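PDB 6KPB: scarecrow-like protein 3 from Arabidopsis thaliana, which is a probable transcription factor of the GRAS family, thought to act in plant development, and binds zinc finger proteins of the IDD type, including JACKDAW/IDD10. Local coordinates for residues E131-R136 / K206-Q211. Residues are numbered along the deposited sequence; the frame is centred on the assembly and turned at random.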
loop_
_atom_site.group_PDB
_atom_site.type_symbol
_atom_site.label_atom_id
_atom_site.label_comp_id
_atom_site.label_asym_id
_atom_site.label_seq_id
_atom_site.Cartn_x
_atom_site.Cartn_y
_atom_site.Cartn_z
ATOM N N GLU A 131 -11.454 -3.306 -0.551
ATOM C CA GLU A 131 -11.071 -2.934 -1.909
ATOM C C GLU A 131 -11.135 -4.130 -2.852
ATOM O O GLU A 131 -11.537 -3.990 -4.013
ATOM C CB GLU A 131 -9.672 -2.321 -1.914
ATOM C CG GLU A 131 -9.662 -0.812 -1.735
ATOM C CD GLU A 131 -10.251 -0.086 -2.929
ATOM O OE1 GLU A 131 -9.634 -0.122 -4.014
ATOM O OE2 GLU A 131 -11.337 0.514 -2.784
ATOM N N GLU A 132 -10.744 -5.312 -2.371
ATOM C CA GLU A 132 -10.767 -6.498 -3.221
ATOM C C GLU A 132 -12.195 -6.900 -3.570
ATOM O O GLU A 132 -12.469 -7.315 -4.703
ATOM C CB GLU A 132 -10.025 -7.646 -2.535
ATOM C CG GLU A 132 -8.515 -7.449 -2.489
ATOM C CD GLU A 132 -7.810 -8.455 -1.597
ATOM O OE1 GLU A 132 -8.496 -9.130 -0.800
ATOM O OE2 GLU A 132 -6.569 -8.568 -1.692
ATOM N N ILE A 133 -13.120 -6.787 -2.614
ATOM C CA ILE A 133 -14.530 -7.005 -2.926
ATOM C C ILE A 133 -15.001 -5.995 -3.962
ATOM O O ILE A 133 -15.747 -6.331 -4.890
ATOM C CB ILE A 133 -15.384 -6.935 -1.646
ATOM C CG1 ILE A 133 -15.024 -8.070 -0.688
ATOM C CG2 ILE A 133 -16.865 -6.979 -1.989
ATOM C CD1 ILE A 133 -15.831 -8.049 0.596
ATOM N N HIS A 134 -14.559 -4.742 -3.826
ATOM C CA HIS A 134 -14.992 -3.690 -4.738
ATOM C C HIS A 134 -14.538 -3.969 -6.169
ATOM O O HIS A 134 -15.319 -3.814 -7.116
ATOM C CB HIS A 134 -14.465 -2.338 -4.256
ATOM C CG HIS A 134 -14.875 -1.187 -5.120
ATOM N ND1 HIS A 134 -16.194 -0.885 -5.380
ATOM C CD2 HIS A 134 -14.139 -0.262 -5.780
ATOM C CE1 HIS A 134 -16.254 0.176 -6.165
ATOM N NE2 HIS A 134 -15.021 0.573 -6.423
ATOM N N VAL A 135 -13.283 -4.387 -6.349
ATOM C CA VAL A 135 -12.784 -4.605 -7.703
ATOM C C VAL A 135 -13.443 -5.828 -8.337
ATOM O O VAL A 135 -13.663 -5.857 -9.555
ATOM C CB VAL A 135 -11.246 -4.710 -7.704
ATOM C CG1 VAL A 135 -10.777 -5.987 -7.025
ATOM C CG2 VAL A 135 -10.701 -4.621 -9.124
ATOM N N ARG A 136 -13.787 -6.844 -7.537
ATOM C CA ARG A 136 -14.505 -7.994 -8.083
ATOM C C ARG A 136 -15.910 -7.603 -8.524
ATOM O O ARG A 136 -16.409 -8.103 -9.538
ATOM C CB ARG A 136 -14.569 -9.125 -7.058
ATOM C CG ARG A 136 -13.220 -9.716 -6.695
ATOM C CD ARG A 136 -13.376 -11.017 -5.928
ATOM N NE ARG A 136 -12.230 -11.278 -5.064
ATOM C CZ ARG A 136 -12.224 -11.063 -3.753
ATOM N NH1 ARG A 136 -13.309 -10.591 -3.153
ATOM N NH2 ARG A 136 -11.137 -11.326 -3.039
ATOM N N LYS A 206 -12.961 -14.494 5.587
ATOM C CA LYS A 206 -14.234 -14.658 6.285
ATOM C C LYS A 206 -15.259 -13.625 5.833
ATOM O O LYS A 206 -16.421 -13.962 5.608
ATOM C CB LYS A 206 -14.030 -14.567 7.799
ATOM C CG LYS A 206 -14.170 -15.895 8.524
ATOM C CD LYS A 206 -14.947 -15.737 9.820
ATOM C CE LYS A 206 -16.423 -16.043 9.620
ATOM N NZ LYS A 206 -16.702 -17.504 9.696
ATOM N N GLU A 207 -14.838 -12.364 5.698
ATOM C CA GLU A 207 -15.770 -11.294 5.352
ATOM C C GLU A 207 -16.490 -11.569 4.039
ATOM O O GLU A 207 -17.663 -11.209 3.886
ATOM C CB GLU A 207 -15.030 -9.958 5.278
ATOM C CG GLU A 207 -14.273 -9.584 6.544
ATOM C CD GLU A 207 -12.859 -10.137 6.573
ATOM O OE1 GLU A 207 -11.997 -9.519 7.229
ATOM O OE2 GLU A 207 -12.605 -11.182 5.937
ATOM N N VAL A 208 -15.810 -12.204 3.083
ATOM C CA VAL A 208 -16.458 -12.560 1.824
ATOM C C VAL A 208 -17.528 -13.619 2.057
ATOM O O VAL A 208 -18.617 -13.561 1.474
ATOM C CB VAL A 208 -15.406 -13.029 0.803
ATOM C CG1 VAL A 208 -16.064 -13.384 -0.518
ATOM C CG2 VAL A 208 -14.349 -11.955 0.605
ATOM N N LEU A 209 -17.240 -14.599 2.918
ATOM C CA LEU A 209 -18.216 -15.645 3.200
ATOM C C LEU A 209 -19.361 -15.130 4.063
ATOM O O LEU A 209 -20.493 -15.609 3.934
ATOM C CB LEU A 209 -17.527 -16.831 3.874
ATOM C CG LEU A 209 -16.492 -17.555 3.009
ATOM C CD1 LEU A 209 -15.551 -18.378 3.869
ATOM C CD2 LEU A 209 -17.183 -18.437 1.981
ATOM N N GLU A 210 -19.090 -14.162 4.942
ATOM C CA GLU A 210 -20.153 -13.592 5.763
ATOM C C GLU A 210 -21.171 -12.846 4.910
ATOM O O GLU A 210 -22.382 -12.967 5.129
ATOM C CB GLU A 210 -19.563 -12.660 6.822
ATOM C CG GLU A 210 -18.614 -13.333 7.798
ATOM C CD GLU A 210 -18.063 -12.363 8.826
ATOM O OE1 GLU A 210 -17.593 -12.820 9.888
ATOM O OE2 GLU A 210 -18.107 -11.140 8.571
ATOM N N GLN A 211 -20.701 -12.066 3.933
ATOM C CA GLN A 211 -21.621 -11.322 3.077
ATOM C C GLN A 211 -22.438 -12.259 2.196
ATOM O O GLN A 211 -23.649 -12.071 2.037
ATOM C CB GLN A 211 -20.852 -10.315 2.223
ATOM C CG GLN A 211 -20.170 -9.217 3.020
ATOM C CD GLN A 211 -19.554 -8.154 2.133
ATOM O OE1 GLN A 211 -18.761 -7.332 2.591
ATOM N NE2 GLN A 211 -19.919 -8.163 0.857
#
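Ile133 reaches from helix 129-142 to the start of helix 206-223 and meets two residues one turn apart, Val208 and Gln211. Its CG1 lies 4.1 Å from CG2 of Val208, the two side chains running alongside each other in opposite senses. Because CG1 stands anti to the carbonyl carbon (chi1 -65°) and the chain is extended beyond it, the terminal methyl passes on to Gln211. That extended side chain approaches head-on, and its amide meets the methyl by van der Waals contact, OE1 of Gln211 being 3.6 Å from CD1 of Ile133. Arg136 comes in nearly perpendicular to Val208, its NH1 4.1 Å from CG2 of Val208, so that this methyl touches both Ile133 and Arg136. Glu132 O sits over one face of the guanidinium, displaced from its centre. No hydrogen bond joins the two segments, but Glu132 OE1 is hydrogen-bonded to NE2 of Gln205, the residue just before 206-211. His203, at the end of strand 196-203, touches both Arg136 and Val208. The axes of 131-136 and 206-211 approach to 11.3 Å, their N-to-C directions 55° apart: sparse helix-helix packing, joining helix 129-142 to the helix of the 196-203/206-223/227-233 beta-alpha-beta crossover in the Rossmann-like GRAS core.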